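Local coordinates for protein suppressor of fused homolog (Drosophila melanogaster, PDB 6LPH) that probably binds and sequesters transcription factors, and is captured here, as its N-terminal part, in complex with a bound peptide of Fused, at residues Met100-Thr105 / Asn148-Gly153; Leu174-Pro179 / Gln195-Phe200; Phe106-Thr111 / Thr130-Leu135; Gly94-Gly99 / Thr188-Phe193; Arg66-His71 / Trp229-Met234. All coordinates share one frame; numbering follows the deposited sequence.

Interaction 1: residues Met100-Thr105 / Asn148-Gly153; sequences MGFELT and NGLCFG
Phe-102 brings its ring up to the backbone at Gly-149 and Leu-150, where the loop that follows helix 131-146 runs past strand 97-109 of the mixed beta sheet. This is loop-on-strand packing in the SUFU domain, made by apolar side chains and a stretch of main chain. From CB, which lies beside the carbonyl of Asp-192 on the adjacent strand 189-199, the Phe-102 side chain turns toward the loop with CG lodged between the backbone N and the carbonyl carbon (chi1 71°). CD2 then comes near Leu-150 N at 4.0 Å. CE2 reaches deepest, 3.5 Å from Gly-149 CA and equally close to Leu-150 N. At the tip, CZ lies 3.7 Å from Leu-150 N, while on the other branch CE1 touches Leu-150 CD1 at 4.0 Å. Leu-150 CB rides above one face of the ring, displaced toward its rim. The same Leu-150 CD1 methyl also meets Leu-104 CD2 at 3.7 Å, the two leucines crossing at about a right angle. Cys-143 of helix 131-146 packs on both Phe-102 and Leu-150, and Ile-139 on Leu-104, carrying the apolar cluster on into the helix. An alanine in place of Phe-102 would probably open a gap beside Gly-149 and leave Leu-150 with Leu-104 as its main partner across the contact. Nearer the corner that the chain turns at Met-100 and Gly-101, the methionine chain bends at its last torsion (chi3 84°) and sets its terminal methyl CE 3.8 Å from Asn-148 O.

Interaction 2: residues Leu174-Pro179 / Gln195-Phe200; sequences LVAQDP and QIVGVF
Leu-174 and Val-199 form the apolar centre, crossing at about a right angle with Leu-174 CG 3.7 Å from Val-199 CG1. Ala-176 CB and Val-197 CG2, 4.3 Å apart, continue this side of the sheet, where helix 201-219 covers Leu-174 and Ala-176 through Leu-216. On the reverse face Val-175 CG2 meets the Ile-196 CD1 methyl at 3.9 Å. Ile-196 reaches it with a first torsion of -92°, away from a staggered value, and its side chain also packs on Leu-104 and Phe-106 of strand 97-109. The two segments are arms of a beta hairpin, strands 172-186 and 189-199. Leu-174 pairs with Val-197 and Ala-176 with Gln-195 as hydrogen-bonded antiparallel pairs, each exchanging two N-H...O bonds; the one from Ala-176 N to Gln-195 O (2.8 Å) is almost straight, at 175°. Val-175 and Ile-196 between them are the non-hydrogen-bonded pair. Beyond Ala-176 the edge turns polar. Gln-195, extended through CG and CD, brings OE1 to 3.2 Å from Pro-179 CD and 3.4 Å from Asp-178 OD1, with amide and carboxylate planes nearly perpendicular. The two oxygens are acceptors and do not bond each other; Arg-107 bonds OE1 through NE and makes a salt bridge through NH2 to the other carboxylate oxygen, Asp-178 OD2. Asp-178 OD1 takes further bonds from Thr-105 and His-73, and Gln-195 NE2 donates to the carbonyl of Trp-229.

Interaction 3: residues Phe106-Thr111 / Thr130-Leu135; sequences FRLAKT and TWPANL
Trp-131, at the start of helix 131-146, meets Leu-108 and Phe-106 of strand 97-109, a helix laid on one face of the mixed sheet with short-segment axes 10.5 Å apart. Just before it, Thr-130 and its OG1 face the bound peptide, which also packs on Trp-131, so this end of the helix serves both the sheet and the ligand. The indole is folded back by a first torsion of 71°, with CG between the backbone N and the carbonyl carbon. Its CZ2 meets Leu-108 CD2 at 3.6 Å, and its CH2 sits 3.8 Å from Phe-106 CE2. The two aromatic rings pair obliquely, planes at 67°. An alanine here would probably strip the Leu-108 methyls and the CE2 side of the Phe-106 ring of their indole partner, leaving Pro-132 as their main cover from the helix, and take a packing surface from the peptide. Pro-132 follows, its CG beneath the centre of the indole on one face and 3.9 Å from Leu-108 CD2. Its CB touches Phe-106 CD2 at 3.7 Å, wedging the pyrrolidine between the indole and the strand; Tyr-74 of strand 71-77 adds to this cluster, packing on Phe-106, Leu-108 and Pro-132. One turn further along, Leu-135 makes the lightest touch, holding its CD2 methyl over one face of the Phe-106 ring, 4.5 Å from CZ.

Interaction 4: residues Gly94-Gly99 / Thr188-Phe193; sequences GVTRSG and TGTVDF
Arg-97 and Thr-190 form a parallel beta bridge: Thr-190 N donates to Thr-96 O at 3.0 Å, and Ser-98 N donates to Thr-190 O at 2.9 Å, the latter on a lone pair in the carbonyl plane. Gly-189 brings its CA to 3.3 Å from Thr-96 O, a close passage at a positive phi of 127° that suits a residue without a beta carbon. Ser-98 is the side chain most enclosed by the partner segment. Its CB packs against the Val-191 CG2 methyl, while OG, swung opposite the backbone N (chi1 176°), comes 2.9 Å from Thr-188 OG1. Asp-81 engages both hydroxyls: its N bonds Ser-98 OG, and its O bonds Thr-188 OG1. The bridge lies at the start of the parallel pairing of strands 97-109 and 189-199, the one parallel neighbour pair in a sheet otherwise antiparallel, just after the tight turn from strand 172-186 into 189-199. Here the chain of the first segment turns a corner at Ser-98 and Gly-99. Thr-96 and Thr-190 touch through their CG2 methyls at 3.9 Å. Arg-97 starts out from its CA away from the second segment, and its chain folds back on its own segment: NH2 donates to Gly-99 O at 3.0 Å, with that oxygen 26° out of the guanidinium plane, and NE makes a weak bond to Met-100 O.

Interaction 5: residues Arg66-His71 / Trp229-Met234; sequences RNVPPH and WLVTNM
Val-68 sits over one face of the Trp-229 indole: the CG2 methyl lies 3.8 Å from the centroid of the five-membered ring in a CH-pi contact, while CG1 rests near CE3. Alongside, the Val-231 CG2 methyl sits over one face of the His-71 imidazole, 3.6 Å from ND1, and also reaches Pro-69 CD at 3.8 Å. The imidazole is fixed in rotation, because ND1 donates a nearly straight bond (175°) to Pro-69 O, which lies in the ring plane, and NE2 is bonded to Arg-107. Toward solvent the packing thins. Arg-66, extended along its chain, passes the indole with CD 4.0 Å from Trp-229 NE1, its guanidinium turned only 18° from the ring plane. Apart from this, a single water links the two backbones, donating to Asn-67 O (2.9 Å) and accepting from Trp-229 N. Asn-67 and Val-68 form a G1 beta bulge opposite Asp-63. The two loops thus meet beside the sheet: Tyr-60 of strand 54-60 packs its ring on both Trp-229 and His-71, Thr-232 pairs by backbone bonds with Arg-107 and Ala-109 of strand 97-109, and Leu-230 packs on Leu-216 and Leu-219 of helix 201-219.

From the N terminus, 66-71 opens the widest loop, closed by 229-234 in interaction 5, and the other four contacts nest inside it. Segment 94-99 opens interaction 4, with interaction 1 nested within and interaction 3 innermost: 106-111 meets 130-135 first, then 148-153 closes interaction 1. Interaction 2 opens at 174-179, after interactions 1 and 3 have closed; 188-193 closes interaction 4 and 195-200 closes interaction 2, so these two cross. Strand 97-109 carries interactions 4, 1 and 3 in succession, and strand 189-199 interactions 4 and 2. Arg-107 joins interactions 3 and 2; Thr-232 couples interaction 5 to both. Together they tie hairpin 172-186/189-199 and helix 131-146 to strand 97-109.

Interaction 1: residues Met100-Thr105 / Asn148-Gly153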
# COMPACT_ATOMS: atom_id res chain seq x y z
N MET A 100 11.93 -10.86 -0.67
CA MET A 100 12.36 -9.66 -1.39
C MET A 100 12.83 -8.53 -0.47
O MET A 100 13.44 -7.57 -0.93
CB MET A 100 11.28 -9.17 -2.38
CG MET A 100 10.98 -10.21 -3.45
SD MET A 100 10.22 -9.49 -4.92
CE MET A 100 11.68 -8.93 -5.81
N GLY A 101 12.58 -8.64 0.83
CA GLY A 101 13.17 -7.71 1.81
C GLY A 101 12.28 -6.52 2.13
O GLY A 101 12.71 -5.56 2.81
N PHE A 102 11.04 -6.58 1.65
CA PHE A 102 10.09 -5.52 1.93
C PHE A 102 8.64 -6.02 1.85
O PHE A 102 8.40 -7.13 1.34
CB PHE A 102 10.31 -4.33 0.97
CG PHE A 102 9.90 -4.62 -0.45
CD1 PHE A 102 8.64 -4.28 -0.91
CD2 PHE A 102 10.79 -5.25 -1.32
CE1 PHE A 102 8.27 -4.53 -2.22
CE2 PHE A 102 10.41 -5.53 -2.62
CZ PHE A 102 9.16 -5.17 -3.06
N GLU A 103 7.71 -5.24 2.41
CA GLU A 103 6.28 -5.37 2.11
C GLU A 103 5.79 -4.02 1.65
O GLU A 103 6.42 -2.99 1.90
CB GLU A 103 5.43 -5.88 3.30
CG GLU A 103 5.79 -7.32 3.76
CD GLU A 103 5.32 -8.43 2.82
OE1 GLU A 103 4.65 -8.17 1.76
OE2 GLU A 103 5.60 -9.60 3.17
N LEU A 104 4.64 -4.05 0.95
CA LEU A 104 4.02 -2.84 0.46
C LEU A 104 3.03 -2.26 1.48
O LEU A 104 2.27 -3.02 2.12
CB LEU A 104 3.23 -3.15 -0.80
CG LEU A 104 4.10 -3.64 -1.98
CD1 LEU A 104 3.23 -4.13 -3.13
CD2 LEU A 104 5.04 -2.53 -2.46
N THR A 105 3.05 -0.93 1.63
CA THR A 105 1.97 -0.24 2.33
C THR A 105 1.32 0.85 1.45
O THR A 105 1.89 1.26 0.42
CB THR A 105 2.37 0.32 3.70
OG1 THR A 105 3.09 1.54 3.53
CG2 THR A 105 3.28 -0.69 4.51
N ASN A 148 13.08 -7.15 -9.59
CA ASN A 148 13.51 -5.91 -8.90
C ASN A 148 12.66 -5.68 -7.64
O ASN A 148 11.44 -5.68 -7.71
CB ASN A 148 13.41 -4.62 -9.78
CG ASN A 148 13.51 -4.86 -11.29
OD1 ASN A 148 14.37 -5.59 -11.79
ND2 ASN A 148 12.64 -4.17 -12.03
N GLY A 149 13.32 -5.49 -6.50
CA GLY A 149 12.67 -5.03 -5.28
C GLY A 149 12.45 -3.52 -5.39
O GLY A 149 12.81 -2.90 -6.39
N LEU A 150 11.84 -2.92 -4.38
CA LEU A 150 11.60 -1.48 -4.41
C LEU A 150 12.42 -0.85 -3.32
O LEU A 150 12.58 -1.47 -2.27
CB LEU A 150 10.12 -1.19 -4.18
CG LEU A 150 9.18 -1.69 -5.29
CD1 LEU A 150 7.72 -1.55 -4.86
CD2 LEU A 150 9.42 -0.92 -6.58
N CYS A 151 12.96 0.34 -3.58
CA CYS A 151 13.73 1.11 -2.60
C CYS A 151 13.05 2.48 -2.39
O CYS A 151 12.34 2.97 -3.27
CB CYS A 151 15.18 1.36 -3.05
SG CYS A 151 16.09 -0.03 -3.79
N PHE A 152 13.31 3.10 -1.25
CA PHE A 152 12.80 4.45 -0.99
C PHE A 152 13.35 5.44 -2.03
O PHE A 152 14.55 5.48 -2.31
CB PHE A 152 13.13 4.90 0.44
CG PHE A 152 12.87 3.85 1.47
CD1 PHE A 152 11.68 3.11 1.45
CD2 PHE A 152 13.83 3.58 2.47
CE1 PHE A 152 11.44 2.12 2.40
CE2 PHE A 152 13.59 2.59 3.43
CZ PHE A 152 12.40 1.86 3.40
N GLY A 153 12.45 6.21 -2.61
CA GLY A 153 12.83 7.14 -3.65
C GLY A 153 12.51 6.62 -5.06
O GLY A 153 12.50 7.42 -5.98

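Interaction 2: residues Leu174-Pro179 / Gln195-Phe200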
# COMPACT_ATOMS: atom_id res chain seq x y z
N LEU A 174 5.20 6.70 -6.47
CA LEU A 174 6.57 6.81 -5.90
C LEU A 174 6.61 5.93 -4.70
O LEU A 174 5.55 5.58 -4.19
CB LEU A 174 6.96 8.25 -5.48
CG LEU A 174 6.87 9.31 -6.58
CD1 LEU A 174 7.35 10.70 -6.10
CD2 LEU A 174 7.67 8.83 -7.78
N VAL A 175 7.83 5.59 -4.24
CA VAL A 175 8.04 4.71 -3.10
C VAL A 175 8.73 5.46 -1.96
O VAL A 175 9.80 6.04 -2.13
CB VAL A 175 8.86 3.45 -3.47
CG1 VAL A 175 9.03 2.52 -2.25
CG2 VAL A 175 8.19 2.71 -4.62
N ALA A 176 8.07 5.47 -0.80
CA ALA A 176 8.60 6.13 0.40
C ALA A 176 8.72 5.12 1.52
O ALA A 176 8.14 4.02 1.43
CB ALA A 176 7.67 7.29 0.82
N GLN A 177 9.49 5.46 2.55
CA GLN A 177 9.52 4.62 3.73
C GLN A 177 8.23 4.90 4.49
O GLN A 177 7.87 6.05 4.68
CB GLN A 177 10.72 4.94 4.62
CG GLN A 177 10.76 3.99 5.80
CD GLN A 177 11.92 4.25 6.71
OE1 GLN A 177 12.51 5.33 6.69
NE2 GLN A 177 12.26 3.27 7.51
N ASP A 178 7.52 3.85 4.89
CA ASP A 178 6.35 4.00 5.75
C ASP A 178 6.73 4.70 7.08
O ASP A 178 7.53 4.17 7.83
CB ASP A 178 5.66 2.63 6.00
CG ASP A 178 4.33 2.77 6.71
OD1 ASP A 178 3.31 2.39 6.09
OD2 ASP A 178 4.28 3.28 7.86
N PRO A 179 6.15 5.88 7.36
CA PRO A 179 6.55 6.70 8.51
C PRO A 179 6.28 6.02 9.87
O PRO A 179 7.01 6.26 10.83
CB PRO A 179 5.69 7.97 8.35
CG PRO A 179 4.50 7.53 7.57
CD PRO A 179 4.99 6.45 6.64
N GLN A 195 6.16 2.26 1.36
CA GLN A 195 4.85 2.88 1.17
C GLN A 195 4.73 3.45 -0.23
O GLN A 195 5.52 4.32 -0.66
CB GLN A 195 4.59 3.97 2.21
CG GLN A 195 3.18 4.57 2.11
CD GLN A 195 2.96 5.61 3.17
OE1 GLN A 195 3.08 5.35 4.37
NE2 GLN A 195 2.63 6.82 2.73
N ILE A 196 3.71 2.97 -0.92
CA ILE A 196 3.41 3.43 -2.26
C ILE A 196 2.66 4.76 -2.14
O ILE A 196 1.80 4.92 -1.25
CB ILE A 196 2.65 2.29 -2.99
CG1 ILE A 196 3.64 1.40 -3.75
CG2 ILE A 196 1.73 2.77 -4.07
CD1 ILE A 196 4.96 1.16 -3.09
N VAL A 197 3.00 5.72 -3.00
CA VAL A 197 2.35 7.07 -3.00
C VAL A 197 1.90 7.39 -4.42
O VAL A 197 2.71 7.42 -5.32
CB VAL A 197 3.33 8.18 -2.51
CG1 VAL A 197 2.67 9.57 -2.48
CG2 VAL A 197 3.88 7.84 -1.15
N GLY A 198 0.60 7.66 -4.60
CA GLY A 198 0.10 7.99 -5.94
C GLY A 198 0.53 9.41 -6.29
O GLY A 198 0.50 10.30 -5.44
N VAL A 199 0.94 9.62 -7.53
CA VAL A 199 1.45 10.91 -8.00
C VAL A 199 0.93 11.28 -9.41
O VAL A 199 0.51 10.40 -10.21
CB VAL A 199 3.01 11.01 -7.97
CG1 VAL A 199 3.54 10.92 -6.54
CG2 VAL A 199 3.66 9.95 -8.86
N PHE A 200 1.04 12.57 -9.72
CA PHE A 200 0.68 13.13 -11.03
C PHE A 200 1.77 12.78 -12.02
O PHE A 200 2.91 12.37 -11.64
CB PHE A 200 0.58 14.68 -10.94
CG PHE A 200 -0.74 15.19 -10.42
CD1 PHE A 200 -1.53 16.02 -11.21
CD2 PHE A 200 -1.17 14.88 -9.11
CE1 PHE A 200 -2.75 16.51 -10.73
CE2 PHE A 200 -2.39 15.36 -8.63
CZ PHE A 200 -3.19 16.17 -9.45

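Interaction 3: residues Phe106-Thr111 / Thr130-Leu135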
# COMPACT_ATOMS: atom_id res chain seq x y z
N PHE A 106 0.14 1.31 1.85
CA PHE A 106 -0.53 2.35 1.07
C PHE A 106 -1.44 3.12 2.03
O PHE A 106 -2.03 2.52 2.94
CB PHE A 106 -1.30 1.70 -0.07
CG PHE A 106 -2.07 2.67 -0.96
CD1 PHE A 106 -1.42 3.70 -1.67
CD2 PHE A 106 -3.44 2.50 -1.16
CE1 PHE A 106 -2.10 4.55 -2.53
CE2 PHE A 106 -4.15 3.35 -2.05
CZ PHE A 106 -3.48 4.39 -2.72
N ARG A 107 -1.45 4.44 1.91
CA ARG A 107 -2.32 5.28 2.75
C ARG A 107 -3.32 6.00 1.87
O ARG A 107 -2.96 6.78 0.97
CB ARG A 107 -1.53 6.26 3.58
CG ARG A 107 -0.61 5.54 4.60
CD ARG A 107 0.17 6.51 5.45
NE ARG A 107 1.14 5.80 6.30
CZ ARG A 107 0.84 5.26 7.49
NH1 ARG A 107 -0.41 5.38 8.00
NH2 ARG A 107 1.80 4.65 8.20
N LEU A 108 -4.58 5.74 2.13
CA LEU A 108 -5.63 6.25 1.22
C LEU A 108 -6.61 7.21 1.93
O LEU A 108 -7.31 6.81 2.86
CB LEU A 108 -6.35 5.08 0.58
CG LEU A 108 -7.62 5.45 -0.23
CD1 LEU A 108 -7.27 6.29 -1.45
CD2 LEU A 108 -8.37 4.18 -0.64
N ALA A 109 -6.64 8.47 1.48
CA ALA A 109 -7.47 9.50 2.11
C ALA A 109 -8.95 9.12 2.01
O ALA A 109 -9.41 8.62 0.98
CB ALA A 109 -7.22 10.87 1.47
N LYS A 110 -9.67 9.32 3.11
CA LYS A 110 -11.10 9.09 3.11
C LYS A 110 -11.69 10.18 2.27
O LYS A 110 -11.23 11.33 2.30
CB LYS A 110 -11.67 9.13 4.54
CG LYS A 110 -11.12 8.01 5.42
CD LYS A 110 -11.97 7.82 6.66
CE LYS A 110 -11.25 6.89 7.62
NZ LYS A 110 -11.97 6.78 8.92
N THR A 111 -12.71 9.83 1.50
CA THR A 111 -13.39 10.78 0.64
C THR A 111 -14.33 11.67 1.47
O THR A 111 -14.59 11.37 2.64
CB THR A 111 -14.21 10.02 -0.41
OG1 THR A 111 -15.13 9.15 0.26
CG2 THR A 111 -13.29 9.20 -1.32
N THR A 130 -11.68 -1.82 -0.84
CA THR A 130 -10.83 -2.99 -1.01
C THR A 130 -10.08 -2.93 -2.32
O THR A 130 -9.19 -3.73 -2.56
CB THR A 130 -11.62 -4.33 -0.92
OG1 THR A 130 -12.73 -4.29 -1.84
CG2 THR A 130 -12.17 -4.57 0.50
N TRP A 131 -10.41 -1.96 -3.16
CA TRP A 131 -9.67 -1.82 -4.43
C TRP A 131 -8.15 -1.73 -4.28
O TRP A 131 -7.43 -2.21 -5.16
CB TRP A 131 -10.27 -0.74 -5.35
CG TRP A 131 -10.05 0.68 -4.86
CD1 TRP A 131 -10.96 1.51 -4.21
CD2 TRP A 131 -8.80 1.47 -4.95
NE1 TRP A 131 -10.38 2.72 -3.91
CE2 TRP A 131 -9.09 2.76 -4.32
CE3 TRP A 131 -7.52 1.24 -5.46
CZ2 TRP A 131 -8.14 3.78 -4.24
CZ3 TRP A 131 -6.57 2.27 -5.38
CH2 TRP A 131 -6.86 3.50 -4.76
N PRO A 132 -7.62 -1.14 -3.17
CA PRO A 132 -6.15 -1.08 -3.06
C PRO A 132 -5.48 -2.46 -2.96
O PRO A 132 -4.30 -2.58 -3.28
CB PRO A 132 -5.92 -0.22 -1.80
CG PRO A 132 -7.15 0.71 -1.84
CD PRO A 132 -8.23 -0.30 -2.12
N ALA A 133 -6.23 -3.47 -2.54
CA ALA A 133 -5.71 -4.84 -2.51
C ALA A 133 -5.30 -5.36 -3.90
O ALA A 133 -4.24 -5.98 -4.00
CB ALA A 133 -6.71 -5.80 -1.84
N ASN A 134 -6.13 -5.13 -4.93
CA ASN A 134 -5.77 -5.37 -6.34
C ASN A 134 -4.52 -4.64 -6.75
O ASN A 134 -3.71 -5.19 -7.48
CB ASN A 134 -6.83 -4.82 -7.31
CG ASN A 134 -8.09 -5.63 -7.32
OD1 ASN A 134 -9.15 -5.10 -7.67
ND2 ASN A 134 -8.01 -6.91 -6.97
N LEU A 135 -4.41 -3.37 -6.34
CA LEU A 135 -3.28 -2.56 -6.69
C LEU A 135 -2.00 -3.20 -6.10
O LEU A 135 -1.00 -3.39 -6.83
CB LEU A 135 -3.46 -1.12 -6.17
CG LEU A 135 -2.21 -0.23 -6.34
CD1 LEU A 135 -1.88 0.02 -7.80
CD2 LEU A 135 -2.35 1.09 -5.57

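Interaction 4: residues Gly94-Gly99 / Thr188-Phe193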
# COMPACT_ATOMS: atom_id res chain seq x y z
N GLY A 94 24.12 -16.05 3.50
CA GLY A 94 24.67 -14.69 3.49
C GLY A 94 23.73 -13.58 3.06
O GLY A 94 24.14 -12.41 3.05
N VAL A 95 22.50 -13.90 2.68
CA VAL A 95 21.50 -12.86 2.42
C VAL A 95 20.75 -12.51 3.72
O VAL A 95 20.25 -13.39 4.44
CB VAL A 95 20.53 -13.19 1.24
CG1 VAL A 95 19.60 -14.36 1.57
CG2 VAL A 95 19.68 -11.98 0.88
N THR A 96 20.71 -11.21 4.01
CA THR A 96 20.12 -10.66 5.23
C THR A 96 18.61 -10.31 5.09
O THR A 96 17.89 -10.25 6.08
CB THR A 96 20.95 -9.44 5.69
OG1 THR A 96 22.26 -9.87 6.07
CG2 THR A 96 20.32 -8.80 6.86
N ARG A 97 18.16 -10.10 3.87
CA ARG A 97 16.75 -9.77 3.59
C ARG A 97 15.76 -10.92 3.84
O ARG A 97 16.10 -12.09 3.66
CB ARG A 97 16.60 -9.35 2.13
CG ARG A 97 17.42 -8.16 1.70
CD ARG A 97 17.01 -7.71 0.31
NE ARG A 97 16.40 -8.80 -0.42
CZ ARG A 97 17.05 -9.60 -1.26
NH1 ARG A 97 18.35 -9.42 -1.51
NH2 ARG A 97 16.37 -10.58 -1.86
N SER A 98 14.51 -10.59 4.18
CA SER A 98 13.47 -11.60 4.28
C SER A 98 12.76 -11.62 2.92
O SER A 98 12.09 -10.65 2.59
CB SER A 98 12.47 -11.23 5.39
OG SER A 98 11.40 -12.15 5.45
N GLY A 99 12.92 -12.69 2.14
CA GLY A 99 12.30 -12.76 0.80
C GLY A 99 12.83 -11.62 -0.04
O GLY A 99 14.05 -11.41 -0.08
N THR A 188 12.95 -14.28 9.96
CA THR A 188 13.35 -14.66 8.59
C THR A 188 14.16 -13.58 7.84
O THR A 188 14.43 -13.73 6.66
CB THR A 188 12.16 -15.14 7.71
OG1 THR A 188 11.19 -14.10 7.61
CG2 THR A 188 11.51 -16.42 8.29
N GLY A 189 14.55 -12.51 8.51
CA GLY A 189 15.32 -11.49 7.81
C GLY A 189 14.74 -10.11 7.96
O GLY A 189 13.77 -9.92 8.68
N THR A 190 15.34 -9.14 7.27
CA THR A 190 14.89 -7.75 7.42
C THR A 190 13.68 -7.55 6.49
O THR A 190 13.57 -8.17 5.43
CB THR A 190 15.98 -6.73 7.05
OG1 THR A 190 16.43 -6.99 5.71
CG2 THR A 190 17.22 -6.82 8.03
N VAL A 191 12.79 -6.65 6.91
CA VAL A 191 11.59 -6.26 6.13
C VAL A 191 11.51 -4.74 6.21
O VAL A 191 11.30 -4.20 7.30
CB VAL A 191 10.33 -6.88 6.73
CG1 VAL A 191 9.03 -6.38 6.00
CG2 VAL A 191 10.40 -8.40 6.65
N ASP A 192 11.69 -4.06 5.07
CA ASP A 192 11.42 -2.61 4.96
C ASP A 192 9.94 -2.47 4.64
O ASP A 192 9.43 -3.22 3.83
CB ASP A 192 12.16 -2.04 3.73
CG ASP A 192 13.64 -1.82 3.96
OD1 ASP A 192 14.11 -2.07 5.09
OD2 ASP A 192 14.34 -1.38 3.01
N PHE A 193 9.24 -1.48 5.19
CA PHE A 193 7.86 -1.20 4.74
C PHE A 193 7.89 -0.10 3.69
O PHE A 193 8.17 1.06 4.00
CB PHE A 193 6.94 -0.93 5.94
CG PHE A 193 6.72 -2.16 6.80
CD1 PHE A 193 7.59 -2.46 7.87
CD2 PHE A 193 5.72 -3.05 6.49
CE1 PHE A 193 7.42 -3.63 8.63
CE2 PHE A 193 5.55 -4.22 7.23
CZ PHE A 193 6.39 -4.51 8.30

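Interaction 5: residues Arg66-His71 / Trp229-Met234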
# COMPACT_ATOMS: atom_id res chain seq x y z
N ARG A 66 1.05 16.61 12.84
CA ARG A 66 1.84 16.10 11.72
C ARG A 66 1.12 16.17 10.40
O ARG A 66 1.57 15.54 9.44
CB ARG A 66 2.23 14.65 11.95
CG ARG A 66 2.95 14.41 13.25
CD ARG A 66 3.50 13.00 13.28
NE ARG A 66 4.21 12.79 14.53
CZ ARG A 66 5.48 13.16 14.75
NH1 ARG A 66 6.20 13.75 13.81
NH2 ARG A 66 6.03 12.93 15.93
N ASN A 67 0.00 16.90 10.33
CA ASN A 67 -0.74 17.05 9.08
C ASN A 67 -1.07 15.70 8.49
O ASN A 67 -0.90 15.48 7.28
CB ASN A 67 0.08 17.83 8.03
CG ASN A 67 0.12 19.32 8.30
OD1 ASN A 67 -0.79 19.91 8.88
ND2 ASN A 67 1.19 19.96 7.84
N VAL A 68 -1.54 14.78 9.33
CA VAL A 68 -2.02 13.49 8.85
C VAL A 68 -3.55 13.46 8.88
O VAL A 68 -4.15 13.57 9.95
CB VAL A 68 -1.44 12.32 9.68
CG1 VAL A 68 -1.82 10.98 9.04
CG2 VAL A 68 0.08 12.47 9.79
N PRO A 69 -4.18 13.36 7.70
CA PRO A 69 -5.63 13.33 7.65
C PRO A 69 -6.11 11.90 7.99
O PRO A 69 -5.31 10.95 7.99
CB PRO A 69 -5.91 13.63 6.16
CG PRO A 69 -4.82 12.86 5.47
CD PRO A 69 -3.60 13.11 6.36
N PRO A 70 -7.41 11.75 8.29
CA PRO A 70 -7.93 10.39 8.47
C PRO A 70 -7.79 9.62 7.18
O PRO A 70 -8.01 10.19 6.08
CB PRO A 70 -9.41 10.59 8.80
CG PRO A 70 -9.67 12.05 8.74
CD PRO A 70 -8.43 12.81 8.47
N HIS A 71 -7.43 8.34 7.29
CA HIS A 71 -7.19 7.55 6.10
C HIS A 71 -7.25 6.07 6.39
O HIS A 71 -7.32 5.64 7.56
CB HIS A 71 -5.86 7.95 5.46
CG HIS A 71 -4.63 7.63 6.29
ND1 HIS A 71 -4.11 8.50 7.22
CD2 HIS A 71 -3.76 6.55 6.26
CE1 HIS A 71 -3.00 7.97 7.76
NE2 HIS A 71 -2.79 6.76 7.19
N TRP A 229 2.82 12.21 6.29
CA TRP A 229 2.83 10.76 6.05
C TRP A 229 2.47 10.34 4.66
O TRP A 229 2.21 9.15 4.44
CB TRP A 229 1.91 10.06 7.03
CG TRP A 229 2.44 9.97 8.43
CD1 TRP A 229 3.52 10.66 9.00
CD2 TRP A 229 1.86 9.19 9.52
NE1 TRP A 229 3.65 10.34 10.32
CE2 TRP A 229 2.69 9.46 10.70
CE3 TRP A 229 0.78 8.32 9.63
CZ2 TRP A 229 2.43 8.86 11.94
CZ3 TRP A 229 0.53 7.71 10.88
CH2 TRP A 229 1.33 7.99 12.00
N LEU A 230 2.45 11.30 3.73
CA LEU A 230 2.30 11.02 2.29
C LEU A 230 1.04 10.19 2.01
O LEU A 230 1.09 9.14 1.38
CB LEU A 230 3.57 10.36 1.72
CG LEU A 230 4.80 11.29 1.68
CD1 LEU A 230 6.10 10.52 1.41
CD2 LEU A 230 4.62 12.43 0.69
N VAL A 231 -0.10 10.67 2.49
CA VAL A 231 -1.36 10.02 2.23
C VAL A 231 -1.75 10.33 0.79
O VAL A 231 -1.67 11.47 0.33
CB VAL A 231 -2.44 10.53 3.21
CG1 VAL A 231 -3.84 10.04 2.81
CG2 VAL A 231 -2.08 10.09 4.64
N THR A 232 -2.18 9.30 0.07
CA THR A 232 -2.69 9.49 -1.30
C THR A 232 -4.18 9.85 -1.33
O THR A 232 -5.00 9.11 -0.77
CB THR A 232 -2.50 8.20 -2.11
OG1 THR A 232 -1.11 7.88 -2.14
CG2 THR A 232 -3.05 8.35 -3.55
N ASN A 233 -4.51 10.99 -1.97
CA ASN A 233 -5.89 11.42 -2.16
C ASN A 233 -6.26 11.29 -3.65
O ASN A 233 -5.76 12.05 -4.47
CB ASN A 233 -6.08 12.89 -1.68
CG ASN A 233 -7.40 13.48 -2.13
OD1 ASN A 233 -8.36 12.76 -2.43
ND2 ASN A 233 -7.45 14.82 -2.21
N MET A 234 -7.08 10.31 -3.99
CA MET A 234 -7.38 10.02 -5.42
C MET A 234 -8.11 11.16 -6.13
O MET A 234 -8.14 11.21 -7.36
CB MET A 234 -8.14 8.69 -5.58
CG MET A 234 -7.37 7.48 -5.01
SD MET A 234 -5.76 7.18 -5.84
CE MET A 234 -6.37 6.76 -7.48
O HOH W 1 0.08 12.99 6.21